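Local coordinates for protein eukaryotic translation initiation factor 2A (Schizosaccharomyces pombe, PDB 3WJ9) that probably directs initiator methionyl-tRNA to the small ribosomal subunit on a few specific mRNAs, and is represented here by its beta-propeller part, at residues Gln3-Phe7 against Trp406-Pro410; Ala52-Val58 against Gln70-Thr76; Glu166-Phe171 against Val183-Glu187; Leu368-Ser374 against Glu400-Trp406. All coordinates share one frame; numbering follows the deposited sequence.

Contact 1: Gln3-Phe7 against Trp406-Pro410; sequences QKSQF and WRPRP
With CG of Arg-407 anti to the backbone N (chi1 176°) and the chain kinked at its third torsion, the guanidinium turns across the side chain of Gln-6, which runs out extended at about a right angle to it. Gln-6 lies against one face of the group, its CB 3.8 Å from Arg-407 NE. Arg-409, bent at its second and third torsions, brings its CZ over the opposite face, 3.8 Å above the Arg-407 plane. The Gln-6 amide is held outside the pair by Thr-62 O and the Tyr-42 hydroxyl, and Arg-407 NH1 forms a salt bridge with Glu-63. On the backbone, Arg-407 N donates a nearly straight bond to Gln-6 O (2.8 Å, 169°). A water also donates to Gln-6 O (2.9 Å) and to Arg-407 O (2.7 Å), doubling the link. One residue along, Phe-7 and Trp-406 form an antiparallel non-hydrogen-bonded pair. Their rings make a T-shaped stack, the edge of Phe-7 toward the indole face, the centroid of the Phe-7 ring 5.8 Å from that of the six-membered ring of Trp-406 and the planes at 85°. A leucine in place of Arg-407 would probably leave Glu-63 without its salt-bridge partner and Arg-409 without the flat group it lies over. The two chain ends are thus joined by a backbone hydrogen bond, a water bridge and a ring stack, while Glu-63 ties Arg-407 to the next blade and probably offsets the positive charge of the paired arginines.

Contact 2: Ala52-Val58 against Gln70-Thr76; sequences ATATQVV and QLPAANT
Val-57 and Leu-71 pair in the hairpin of strands 57-61 and 67-71, the outer half of a four-stranded antiparallel propeller blade. They form a hydrogen-bonded pair: Leu-71 N gives a bond to Val-57 O (3.0 Å, 168°), and Val-57 N returns one to Leu-71 O at 3.0 Å. On the same face their side chains touch, CB of Val-57 to CB of Leu-71 at 4.0 Å. A first torsion of 172° keeps CG1 of Val-57 beside its carbonyl carbon and directs the other methyl, CG2, onto Ala-73 CB, 3.7 Å away. Past Leu-71 the chain leaves the blade through an inverse gamma turn centred on Pro-72 and runs alongside the turn between strands 48-53 and 57-61. There Asn-75 N makes a weak bond of 3.4 Å to Ala-54 O. At the far end Thr-76, which begins the next blade, sets its hydroxyl beside the methyl of Ala-52. A second shell positions these groups: Trp-109 of the next blade packs on Leu-71, Pro-72 and Ala-73, while Leu-88 also meets Leu-71. Gln-70 is held by Lys-67 through its OE1. The turn facing the crossing chain is tied at one oxygen, Gln-56 O, which accepts from Thr-53 N at 3.1 Å and from Thr-53 OG1 at 3.3 Å, the hydroxyl standing 43° out of the carbonyl plane.

Contact 3: Glu166-Phe171 against Val183-Glu187; sequences EGISDF and VFIPE
Ser-169 and Phe-184 join the two ends of a beta hairpin, strands 170-173 and 180-185, the first two strands of a four-stranded antiparallel propeller blade. Both backbone polar atoms of Phe-184 are engaged here: Ser-169 N donates to Phe-184 O (3.0 Å, 153°), and Phe-184 N donates to Asp-170 O (2.8 Å). The next pair along, Phe-171 with Val-183, is of the non-hydrogen-bonded kind, and its side chains share one face of the sheet. The chi1 of Val-183, -163°, swings CG1 away from the amide nitrogen and inserts that methyl between Ile-168 and Phe-171: Val-183 CG1 lies 3.5 Å from Ile-168 CG2 and 4.0 Å from Phe-171 CB. Ile-168 and Phe-171 both continue onto Leu-142 of the preceding blade, so this cluster reaches from one sheet to the next. In that direction Phe-171 O also accepts a hydrogen bond from Gln-131. Where the strands splay apart, Ser-169 CB rests against the Pro-186 ring, 3.3 Å from its CD, and Gly-167, with a positive phi, turns the incoming chain past Ile-185 and Pro-186. Across this contact the hydrogen bonds are made by the main chain alone and the side chains meet through carbon. The polar links are thus main-chain ones, while apolar packing on one face ties the hairpin to the neighbouring blade.

Contact 4: Leu368-Ser374 against Glu400-Trp406; sequences LLTAVTS and ELYQAFW
Leu-369 meets Trp-406 where two blades of the beta-propeller pack against each other, strand 367-372 of the WD 4 repeat facing strand 401-406 of the sheet that closes the ring. The strands run antiparallel, at 173°, but their axes stay 7.7 Å apart, so side chains fill most of the interface. Apolar contacts dominate. Leu-369, its first torsion near trans, slides past the indole and sets CD1 over one face of the five-membered ring, a CH-pi contact 4.1 Å from the centroid and 16° off the normal. Its CB lies 3.7 Å from Trp-406 CE2. Farther along, the methyl of Ala-371 approaches Leu-401 CD2 at 4.4 Å. The indole is fixed in rotation by a bond from NE1 to Glu-360 O in the WD 4 blade. An alanine at the Trp-406 position would probably open a gap beside Leu-369 and leave Glu-360 O without this donor. On its other side strand 401-406 is irregular, Tyr-402 and Gln-403 together facing Arg-10 of strand 6-11 in a classic beta bulge. Contacts to carbonyl oxygens gather where the two strands converge. Thr-373 CG2 sits 3.5 Å from Tyr-402 O. Tyr-402 turns its ring edge to Ser-374 O, which lies in the ring plane 3.5 Å from Tyr-402 CD1. Ser-374 N points almost straight at Leu-401 O, 2.8 Å away, with 176° at the hydrogen.

In the fold
Along the chain, contact 1 spans nearly everything, since it brings the two termini together; contacts 2, 3 and 4 follow one another within that span. Contacts 1 and 4 adjoin, their centres about 15 Å apart. They share Trp-406 and the three-stranded sheet in which strand 6-11 lies between 15-19 and 401-406, and Phe-7 of one packs on Phe-405 and Leu-369 of the other. Contact 2, in the following blade, has its centre about 25 Å from contact 1 and 22 Å from contact 4. Contact 3 lies across the propeller, with centres about 38 and 35 Å from contacts 1 and 4. Hairpins thus build the blades, while the joined termini close the ring.

Contact 1: Gln3-Phe7 against Trp406-Pro410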
loop_
_atom_site.group_PDB
_atom_site.type_symbol
_atom_site.label_atom_id
_atom_site.label_comp_id
_atom_site.label_asym_id
_atom_site.label_seq_id
_atom_site.Cartn_x
_atom_site.Cartn_y
_atom_site.Cartn_z
ATOM N N GLN A 3 5.546 15.153 -17.393
ATOM C CA GLN A 3 6.831 15.829 -17.452
ATOM C C GLN A 3 7.956 14.813 -17.608
ATOM O O GLN A 3 8.263 14.362 -18.709
ATOM C CB GLN A 3 7.059 16.673 -16.194
ATOM C CG GLN A 3 6.349 16.151 -14.954
ATOM C CD GLN A 3 6.357 17.134 -13.804
ATOM O OE1 GLN A 3 7.167 18.060 -13.764
ATOM N NE2 GLN A 3 5.456 16.929 -12.849
ATOM N N LYS A 4 8.586 14.480 -16.490
ATOM C CA LYS A 4 9.585 13.426 -16.438
ATOM C C LYS A 4 8.982 12.153 -15.848
ATOM O O LYS A 4 8.260 12.199 -14.856
ATOM C CB LYS A 4 10.789 13.890 -15.616
ATOM C CG LYS A 4 10.413 14.378 -14.227
ATOM C CD LYS A 4 11.607 14.900 -13.448
ATOM C CE LYS A 4 12.123 16.208 -14.021
ATOM N NZ LYS A 4 13.234 16.764 -13.201
ATOM N N SER A 5 9.264 11.014 -16.469
ATOM C CA SER A 5 8.759 9.742 -15.961
ATOM C C SER A 5 9.725 9.158 -14.931
ATOM O O SER A 5 10.415 8.179 -15.207
ATOM C CB SER A 5 8.538 8.749 -17.107
ATOM O OG SER A 5 7.819 9.343 -18.175
ATOM N N GLN A 6 9.769 9.754 -13.742
ATOM C CA GLN A 6 10.776 9.391 -12.746
ATOM C C GLN A 6 10.394 8.160 -11.933
ATOM O O GLN A 6 9.233 7.967 -11.573
ATOM C CB GLN A 6 11.046 10.564 -11.791
ATOM C CG GLN A 6 12.170 10.292 -10.783
ATOM C CD GLN A 6 12.352 11.400 -9.757
ATOM O OE1 GLN A 6 12.670 11.139 -8.595
ATOM N NE2 GLN A 6 12.160 12.643 -10.183
ATOM N N PHE A 7 11.392 7.328 -11.660
ATOM C CA PHE A 7 11.256 6.219 -10.726
ATOM C C PHE A 7 12.488 6.174 -9.828
ATOM O O PHE A 7 13.496 6.812 -10.122
ATOM C CB PHE A 7 11.074 4.892 -11.468
ATOM C CG PHE A 7 12.251 4.503 -12.319
ATOM C CD1 PHE A 7 12.316 4.890 -13.647
ATOM C CD2 PHE A 7 13.281 3.736 -11.799
ATOM C CE1 PHE A 7 13.392 4.533 -14.438
ATOM C CE2 PHE A 7 14.361 3.376 -12.583
ATOM C CZ PHE A 7 14.414 3.774 -13.907
ATOM N N TRP A 406 7.904 3.721 -9.339
ATOM C CA TRP A 406 7.584 5.017 -9.928
ATOM C C TRP A 406 7.441 6.111 -8.879
ATOM O O TRP A 406 7.055 5.845 -7.740
ATOM C CB TRP A 406 6.283 4.934 -10.729
ATOM C CG TRP A 406 6.353 4.088 -11.955
ATOM C CD1 TRP A 406 5.734 2.892 -12.163
ATOM C CD2 TRP A 406 7.069 4.385 -13.158
ATOM N NE1 TRP A 406 6.024 2.421 -13.419
ATOM C CE2 TRP A 406 6.844 3.318 -14.051
ATOM C CE3 TRP A 406 7.882 5.446 -13.566
ATOM C CZ2 TRP A 406 7.403 3.283 -15.326
ATOM C CZ3 TRP A 406 8.435 5.409 -14.831
ATOM C CH2 TRP A 406 8.194 4.336 -15.696
ATOM N N ARG A 407 7.749 7.343 -9.272
ATOM C CA ARG A 407 7.423 8.503 -8.458
ATOM C C ARG A 407 5.980 8.897 -8.743
ATOM O O ARG A 407 5.675 9.386 -9.831
ATOM C CB ARG A 407 8.366 9.667 -8.752
ATOM C CG ARG A 407 8.024 10.933 -7.995
ATOM C CD ARG A 407 8.666 12.143 -8.638
ATOM N NE ARG A 407 8.222 12.323 -10.016
ATOM C CZ ARG A 407 8.544 13.368 -10.771
ATOM N NH1 ARG A 407 9.310 14.331 -10.278
ATOM N NH2 ARG A 407 8.094 13.454 -12.015
ATOM N N PRO A 408 5.085 8.681 -7.766
ATOM C CA PRO A 408 3.643 8.880 -7.959
ATOM C C PRO A 408 3.255 10.341 -8.175
ATOM O O PRO A 408 3.706 11.212 -7.434
ATOM C CB PRO A 408 3.044 8.353 -6.653
ATOM C CG PRO A 408 4.124 8.539 -5.648
ATOM C CD PRO A 408 5.408 8.289 -6.383
ATOM N N ARG A 409 2.429 10.597 -9.186
ATOM C CA ARG A 409 1.914 11.939 -9.442
ATOM C C ARG A 409 0.388 11.912 -9.422
ATOM O O ARG A 409 -0.220 10.937 -9.861
ATOM C CB ARG A 409 2.410 12.476 -10.787
ATOM C CG ARG A 409 3.886 12.231 -11.083
ATOM C CD ARG A 409 4.801 12.730 -9.976
ATOM N NE ARG A 409 4.808 14.184 -9.849
ATOM C CZ ARG A 409 5.449 14.839 -8.887
ATOM N NH1 ARG A 409 6.129 14.168 -7.967
ATOM N NH2 ARG A 409 5.410 16.163 -8.841
ATOM N N PRO A 410 -0.236 12.990 -8.918
ATOM C CA PRO A 410 -1.696 13.069 -8.802
ATOM C C PRO A 410 -2.372 13.835 -9.941
ATOM O O PRO A 410 -2.014 14.981 -10.219
ATOM C CB PRO A 410 -1.890 13.811 -7.478
ATOM C CG PRO A 410 -0.616 14.637 -7.302
ATOM C CD PRO A 410 0.411 14.163 -8.310
HETATM O O HOH W 1 6.889 9.477 -12.217
#

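Contact 2: Ala52-Val58 against Gln70-Thr76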
loop_
_atom_site.group_PDB
_atom_site.type_symbol
_atom_site.label_atom_id
_atom_site.label_comp_id
_atom_site.label_asym_id
_atom_site.label_seq_id
_atom_site.Cartn_x
_atom_site.Cartn_y
_atom_site.Cartn_z
ATOM N N ALA A 52 16.593 5.089 3.968
ATOM C CA ALA A 52 17.146 4.798 5.278
ATOM C C ALA A 52 18.524 4.168 5.180
ATOM O O ALA A 52 18.748 3.243 4.400
ATOM C CB ALA A 52 16.207 3.892 6.051
ATOM N N THR A 53 19.449 4.700 5.968
ATOM C CA THR A 53 20.742 4.075 6.175
ATOM C C THR A 53 20.861 3.778 7.663
ATOM O O THR A 53 19.978 4.146 8.438
ATOM C CB THR A 53 21.903 4.967 5.703
ATOM O OG1 THR A 53 22.060 6.076 6.597
ATOM C CG2 THR A 53 21.657 5.473 4.289
ATOM N N ALA A 54 21.939 3.115 8.064
ATOM C CA ALA A 54 22.128 2.755 9.465
ATOM C C ALA A 54 22.177 3.985 10.366
ATOM O O ALA A 54 21.563 4.010 11.432
ATOM C CB ALA A 54 23.395 1.935 9.630
ATOM N N THR A 55 22.902 5.008 9.928
ATOM C CA THR A 55 23.140 6.183 10.754
ATOM C C THR A 55 21.965 7.160 10.757
ATOM O O THR A 55 21.549 7.634 11.814
ATOM C CB THR A 55 24.408 6.934 10.290
ATOM O OG1 THR A 55 25.507 6.019 10.223
ATOM C CG2 THR A 55 24.757 8.055 11.252
ATOM N N GLN A 56 21.438 7.460 9.572
ATOM C CA GLN A 56 20.498 8.567 9.399
ATOM C C GLN A 56 19.353 8.271 8.425
ATOM O O GLN A 56 19.244 7.169 7.886
ATOM C CB GLN A 56 21.262 9.808 8.924
ATOM C CG GLN A 56 22.365 10.271 9.859
ATOM C CD GLN A 56 23.328 11.260 9.229
ATOM O OE1 GLN A 56 23.093 11.767 8.136
ATOM N NE2 GLN A 56 24.440 11.518 9.915
ATOM N N VAL A 57 18.489 9.265 8.226
ATOM C CA VAL A 57 17.430 9.199 7.220
ATOM C C VAL A 57 17.368 10.524 6.464
ATOM O O VAL A 57 17.257 11.587 7.073
ATOM C CB VAL A 57 16.048 8.897 7.841
ATOM C CG1 VAL A 57 14.951 9.038 6.793
ATOM C CG2 VAL A 57 16.023 7.506 8.449
ATOM N N VAL A 58 17.437 10.462 5.138
ATOM C CA VAL A 58 17.508 11.675 4.327
ATOM C C VAL A 58 16.273 11.876 3.453
ATOM O O VAL A 58 15.821 10.958 2.772
ATOM C CB VAL A 58 18.767 11.669 3.436
ATOM C CG1 VAL A 58 18.625 12.647 2.283
ATOM C CG2 VAL A 58 19.987 12.010 4.264
ATOM N N GLN A 70 17.119 16.169 7.656
ATOM C CA GLN A 70 17.906 15.112 8.271
ATOM C C GLN A 70 17.252 14.584 9.546
ATOM O O GLN A 70 16.974 15.340 10.475
ATOM C CB GLN A 70 19.317 15.608 8.579
ATOM C CG GLN A 70 20.206 14.529 9.144
ATOM C CD GLN A 70 20.208 13.298 8.264
ATOM O OE1 GLN A 70 20.865 13.264 7.226
ATOM N NE2 GLN A 70 19.462 12.281 8.672
ATOM N N LEU A 71 17.012 13.277 9.582
ATOM C CA LEU A 71 16.445 12.629 10.757
ATOM C C LEU A 71 17.443 11.671 11.400
ATOM O O LEU A 71 17.950 10.762 10.740
ATOM C CB LEU A 71 15.168 11.876 10.388
ATOM C CG LEU A 71 14.186 12.627 9.487
ATOM C CD1 LEU A 71 12.961 11.774 9.205
ATOM C CD2 LEU A 71 13.794 13.952 10.117
ATOM N N PRO A 72 17.721 11.867 12.697
ATOM C CA PRO A 72 18.628 10.983 13.436
ATOM C C PRO A 72 17.982 9.640 13.762
ATOM O O PRO A 72 17.992 9.215 14.916
ATOM C CB PRO A 72 18.923 11.775 14.712
ATOM C CG PRO A 72 17.713 12.612 14.914
ATOM C CD PRO A 72 17.207 12.962 13.537
ATOM N N ALA A 73 17.429 8.986 12.745
ATOM C CA ALA A 73 16.786 7.690 12.912
ATOM C C ALA A 73 17.726 6.554 12.523
ATOM O O ALA A 73 18.068 6.388 11.351
ATOM C CB ALA A 73 15.510 7.626 12.091
ATOM N N ALA A 74 18.137 5.774 13.517
ATOM C CA ALA A 74 19.051 4.661 13.295
ATOM C C ALA A 74 18.331 3.321 13.398
ATOM O O ALA A 74 17.249 3.236 13.977
ATOM C CB ALA A 74 20.199 4.718 14.286
ATOM N N ASN A 75 18.941 2.285 12.827
ATOM C CA ASN A 75 18.426 0.918 12.906
ATOM C C ASN A 75 17.009 0.773 12.353
ATOM O O ASN A 75 16.279 -0.137 12.741
ATOM C CB ASN A 75 18.456 0.426 14.356
ATOM C CG ASN A 75 19.780 0.708 15.041
ATOM O OD1 ASN A 75 20.847 0.435 14.492
ATOM N ND2 ASN A 75 19.715 1.265 16.244
ATOM N N THR A 76 16.625 1.669 11.450
ATOM C CA THR A 76 15.280 1.652 10.880
ATOM C C THR A 76 15.080 0.453 9.965
ATOM O O THR A 76 16.034 -0.068 9.394
ATOM C CB THR A 76 14.978 2.935 10.081
ATOM O OG1 THR A 76 16.077 3.226 9.211
ATOM C CG2 THR A 76 14.765 4.108 11.021
#

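Contact 3: Glu166-Phe171 against Val183-Glu187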
loop_
_atom_site.group_PDB
_atom_site.type_symbol
_atom_site.label_atom_id
_atom_site.label_comp_id
_atom_site.label_asym_id
_atom_site.label_seq_id
_atom_site.Cartn_x
_atom_site.Cartn_y
_atom_site.Cartn_z
ATOM N N GLU A 166 -15.142 -2.770 22.349
ATOM C CA GLU A 166 -14.131 -3.516 23.093
ATOM C C GLU A 166 -13.645 -4.741 22.319
ATOM O O GLU A 166 -14.379 -5.305 21.505
ATOM C CB GLU A 166 -14.701 -3.933 24.458
ATOM C CG GLU A 166 -13.870 -4.941 25.249
ATOM C CD GLU A 166 -14.167 -4.915 26.738
ATOM O OE1 GLU A 166 -14.955 -4.049 27.175
ATOM O OE2 GLU A 166 -13.624 -5.771 27.470
ATOM N N GLY A 167 -12.401 -5.137 22.571
ATOM C CA GLY A 167 -11.849 -6.341 21.987
ATOM C C GLY A 167 -11.511 -6.172 20.522
ATOM O O GLY A 167 -11.711 -7.082 19.728
ATOM N N ILE A 168 -11.003 -4.997 20.168
ATOM C CA ILE A 168 -10.589 -4.719 18.797
ATOM C C ILE A 168 -9.281 -5.407 18.436
ATOM O O ILE A 168 -8.263 -5.192 19.094
ATOM C CB ILE A 168 -10.390 -3.210 18.553
ATOM C CG1 ILE A 168 -11.705 -2.447 18.722
ATOM C CG2 ILE A 168 -9.780 -2.976 17.177
ATOM C CD1 ILE A 168 -11.514 -0.968 19.031
ATOM N N SER A 169 -9.273 -6.179 17.346
ATOM C CA SER A 169 -8.027 -6.777 16.837
ATOM C C SER A 169 -7.318 -5.987 15.717
ATOM O O SER A 169 -6.109 -5.770 15.775
ATOM C CB SER A 169 -8.279 -8.213 16.374
ATOM O OG SER A 169 -7.209 -8.685 15.575
ATOM N N ASP A 170 -8.079 -5.560 14.711
ATOM C CA ASP A 170 -7.610 -4.660 13.653
ATOM C C ASP A 170 -8.664 -3.642 13.207
ATOM O O ASP A 170 -9.856 -3.818 13.453
ATOM C CB ASP A 170 -7.151 -5.466 12.434
ATOM C CG ASP A 170 -6.225 -6.604 12.800
ATOM O OD1 ASP A 170 -5.547 -6.501 13.845
ATOM O OD2 ASP A 170 -6.172 -7.601 12.045
ATOM N N PHE A 171 -8.206 -2.585 12.540
ATOM C CA PHE A 171 -9.073 -1.506 12.060
ATOM C C PHE A 171 -8.560 -0.926 10.738
ATOM O O PHE A 171 -7.447 -1.232 10.318
ATOM C CB PHE A 171 -9.162 -0.398 13.109
ATOM C CG PHE A 171 -7.967 0.510 13.120
ATOM C CD1 PHE A 171 -6.740 0.046 13.556
ATOM C CD2 PHE A 171 -8.066 1.823 12.690
ATOM C CE1 PHE A 171 -5.632 0.869 13.562
ATOM C CE2 PHE A 171 -6.961 2.652 12.698
ATOM C CZ PHE A 171 -5.741 2.174 13.135
ATOM N N VAL A 183 -13.738 -1.143 11.684
ATOM C CA VAL A 183 -13.047 -1.864 12.756
ATOM C C VAL A 183 -13.452 -3.350 12.795
ATOM O O VAL A 183 -14.491 -3.724 12.251
ATOM C CB VAL A 183 -13.334 -1.201 14.130
ATOM C CG1 VAL A 183 -12.339 -1.658 15.172
ATOM C CG2 VAL A 183 -13.291 0.318 14.016
ATOM N N PHE A 184 -12.634 -4.190 13.429
ATOM C CA PHE A 184 -12.896 -5.632 13.491
ATOM C C PHE A 184 -12.611 -6.242 14.869
ATOM O O PHE A 184 -11.661 -5.855 15.548
ATOM C CB PHE A 184 -12.070 -6.357 12.425
ATOM C CG PHE A 184 -12.202 -7.856 12.464
ATOM C CD1 PHE A 184 -13.314 -8.479 11.927
ATOM C CD2 PHE A 184 -11.207 -8.639 13.023
ATOM C CE1 PHE A 184 -13.439 -9.853 11.955
ATOM C CE2 PHE A 184 -11.327 -10.015 13.053
ATOM C CZ PHE A 184 -12.443 -10.623 12.519
ATOM N N ILE A 185 -13.436 -7.211 15.261
ATOM C CA ILE A 185 -13.311 -7.889 16.552
ATOM C C ILE A 185 -13.124 -9.393 16.359
ATOM O O ILE A 185 -13.982 -10.049 15.781
ATOM C CB ILE A 185 -14.555 -7.645 17.443
ATOM C CG1 ILE A 185 -14.822 -6.146 17.609
ATOM C CG2 ILE A 185 -14.408 -8.339 18.793
ATOM C CD1 ILE A 185 -15.857 -5.597 16.645
ATOM N N PRO A 186 -12.005 -9.946 16.855
ATOM C CA PRO A 186 -11.683 -11.358 16.619
ATOM C C PRO A 186 -12.590 -12.298 17.408
ATOM O O PRO A 186 -13.159 -11.896 18.421
ATOM C CB PRO A 186 -10.234 -11.465 17.093
ATOM C CG PRO A 186 -10.134 -10.449 18.170
ATOM C CD PRO A 186 -11.028 -9.306 17.753
ATOM N N GLU A 187 -12.710 -13.538 16.940
ATOM C CA GLU A 187 -13.604 -14.525 17.543
ATOM C C GLU A 187 -13.188 -14.915 18.957
ATOM O O GLU A 187 -12.025 -15.225 19.209
ATOM C CB GLU A 187 -13.669 -15.782 16.669
ATOM C CG GLU A 187 -14.375 -16.961 17.327
ATOM C CD GLU A 187 -13.946 -18.299 16.753
ATOM O OE1 GLU A 187 -14.564 -18.757 15.769
ATOM O OE2 GLU A 187 -12.984 -18.889 17.288
#

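Contact 4: Leu368-Ser374 against Glu400-Trp406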
loop_
_atom_site.group_PDB
_atom_site.type_symbol
_atom_site.label_atom_id
_atom_site.label_comp_id
_atom_site.label_asym_id
_atom_site.label_seq_id
_atom_site.Cartn_x
_atom_site.Cartn_y
_atom_site.Cartn_z
ATOM N N LEU A 368 4.760 0.785 -18.142
ATOM C CA LEU A 368 4.662 -0.310 -17.193
ATOM C C LEU A 368 6.048 -0.718 -16.717
ATOM O O LEU A 368 6.929 -1.002 -17.524
ATOM C CB LEU A 368 3.942 -1.503 -17.825
ATOM C CG LEU A 368 3.682 -2.703 -16.916
ATOM C CD1 LEU A 368 2.757 -2.292 -15.785
ATOM C CD2 LEU A 368 3.081 -3.854 -17.706
ATOM N N LEU A 369 6.237 -0.737 -15.403
ATOM C CA LEU A 369 7.508 -1.155 -14.826
ATOM C C LEU A 369 7.390 -2.585 -14.310
ATOM O O LEU A 369 6.363 -2.966 -13.750
ATOM C CB LEU A 369 7.934 -0.203 -13.700
ATOM C CG LEU A 369 9.367 -0.263 -13.153
ATOM C CD1 LEU A 369 9.750 1.074 -12.539
ATOM C CD2 LEU A 369 9.542 -1.371 -12.124
ATOM N N THR A 370 8.434 -3.377 -14.527
ATOM C CA THR A 370 8.537 -4.693 -13.911
ATOM C C THR A 370 9.932 -4.842 -13.322
ATOM O O THR A 370 10.884 -4.234 -13.809
ATOM C CB THR A 370 8.265 -5.840 -14.912
ATOM O OG1 THR A 370 9.241 -5.818 -15.959
ATOM C CG2 THR A 370 6.871 -5.720 -15.513
ATOM N N ALA A 371 10.051 -5.637 -12.265
ATOM C CA ALA A 371 11.344 -5.861 -11.635
ATOM C C ALA A 371 11.433 -7.256 -11.042
ATOM O O ALA A 371 10.422 -7.927 -10.841
ATOM C CB ALA A 371 11.603 -4.813 -10.558
ATOM N N VAL A 372 12.658 -7.692 -10.779
ATOM C CA VAL A 372 12.902 -8.935 -10.064
ATOM C C VAL A 372 13.808 -8.603 -8.882
ATOM O O VAL A 372 14.902 -8.070 -9.068
ATOM C CB VAL A 372 13.541 -10.002 -10.972
ATOM C CG1 VAL A 372 13.888 -11.241 -10.172
ATOM C CG2 VAL A 372 12.600 -10.353 -12.118
ATOM N N THR A 373 13.348 -8.902 -7.670
ATOM C CA THR A 373 14.002 -8.379 -6.474
ATOM C C THR A 373 14.507 -9.433 -5.485
ATOM O O THR A 373 13.973 -10.536 -5.386
ATOM C CB THR A 373 13.055 -7.425 -5.709
ATOM O OG1 THR A 373 11.883 -8.136 -5.292
ATOM C CG2 THR A 373 12.645 -6.257 -6.594
ATOM N N SER A 374 15.552 -9.052 -4.758
ATOM C CA SER A 374 16.102 -9.815 -3.644
ATOM C C SER A 374 15.553 -9.182 -2.363
ATOM O O SER A 374 15.282 -7.983 -2.346
ATOM C CB SER A 374 17.636 -9.784 -3.691
ATOM O OG SER A 374 18.237 -10.536 -2.651
ATOM N N GLU A 400 22.139 -7.628 -6.991
ATOM C CA GLU A 400 21.171 -7.704 -5.906
ATOM C C GLU A 400 20.352 -6.420 -5.814
ATOM O O GLU A 400 20.700 -5.495 -5.081
ATOM C CB GLU A 400 21.875 -7.984 -4.578
ATOM C CG GLU A 400 20.974 -8.582 -3.514
ATOM C CD GLU A 400 21.737 -9.011 -2.278
ATOM O OE1 GLU A 400 22.829 -8.458 -2.031
ATOM O OE2 GLU A 400 21.249 -9.906 -1.556
ATOM N N LEU A 401 19.264 -6.373 -6.576
ATOM C CA LEU A 401 18.345 -5.241 -6.545
ATOM C C LEU A 401 17.289 -5.450 -5.466
ATOM O O LEU A 401 16.785 -6.558 -5.284
ATOM C CB LEU A 401 17.677 -5.049 -7.908
ATOM C CG LEU A 401 16.594 -3.971 -7.989
ATOM C CD1 LEU A 401 17.198 -2.579 -7.864
ATOM C CD2 LEU A 401 15.788 -4.103 -9.270
ATOM N N TYR A 402 16.954 -4.380 -4.752
ATOM C CA TYR A 402 16.043 -4.487 -3.622
ATOM C C TYR A 402 14.651 -3.933 -3.928
ATOM O O TYR A 402 13.651 -4.606 -3.698
ATOM C CB TYR A 402 16.649 -3.793 -2.403
ATOM C CG TYR A 402 17.905 -4.478 -1.917
ATOM C CD1 TYR A 402 17.980 -5.865 -1.875
ATOM C CD2 TYR A 402 19.012 -3.750 -1.502
ATOM C CE1 TYR A 402 19.116 -6.508 -1.431
ATOM C CE2 TYR A 402 20.157 -4.391 -1.051
ATOM C CZ TYR A 402 20.203 -5.770 -1.023
ATOM O OH TYR A 402 21.333 -6.419 -0.583
ATOM N N GLN A 403 14.582 -2.710 -4.440
ATOM C CA GLN A 403 13.304 -2.138 -4.845
ATOM C C GLN A 403 13.463 -1.153 -5.998
ATOM O O GLN A 403 14.543 -0.605 -6.234
ATOM C CB GLN A 403 12.614 -1.441 -3.670
ATOM C CG GLN A 403 13.510 -0.515 -2.844
ATOM C CD GLN A 403 13.038 -0.364 -1.405
ATOM O OE1 GLN A 403 12.991 -1.328 -0.637
ATOM N NE2 GLN A 403 12.691 0.858 -1.033
ATOM N N ALA A 404 12.363 -0.944 -6.710
ATOM C CA ALA A 404 12.308 -0.041 -7.849
ATOM C C ALA A 404 10.856 0.352 -8.083
ATOM O O ALA A 404 10.011 -0.509 -8.316
ATOM C CB ALA A 404 12.898 -0.700 -9.088
ATOM N N PHE A 405 10.563 1.646 -8.020
ATOM C CA PHE A 405 9.177 2.099 -8.074
ATOM C C PHE A 405 9.034 3.491 -8.676
ATOM O O PHE A 405 9.922 4.332 -8.541
ATOM C CB PHE A 405 8.562 2.077 -6.669
ATOM C CG PHE A 405 9.511 2.509 -5.584
ATOM C CD1 PHE A 405 9.741 3.852 -5.340
ATOM C CD2 PHE A 405 10.165 1.572 -4.799
ATOM C CE1 PHE A 405 10.614 4.254 -4.344
ATOM C CE2 PHE A 405 11.036 1.967 -3.801
ATOM C CZ PHE A 405 11.262 3.310 -3.573
ATOM N N TRP A 406 7.904 3.721 -9.339
ATOM C CA TRP A 406 7.584 5.017 -9.928
ATOM C C TRP A 406 7.441 6.111 -8.879
ATOM O O TRP A 406 7.055 5.845 -7.740
ATOM C CB TRP A 406 6.283 4.934 -10.729
ATOM C CG TRP A 406 6.353 4.088 -11.955
ATOM C CD1 TRP A 406 5.734 2.892 -12.163
ATOM C CD2 TRP A 406 7.069 4.385 -13.158
ATOM N NE1 TRP A 406 6.024 2.421 -13.419
ATOM C CE2 TRP A 406 6.844 3.318 -14.051
ATOM C CE3 TRP A 406 7.882 5.446 -13.566
ATOM C CZ2 TRP A 406 7.403 3.283 -15.326
ATOM C CZ3 TRP A 406 8.435 5.409 -14.831
ATOM C CH2 TRP A 406 8.194 4.336 -15.696
#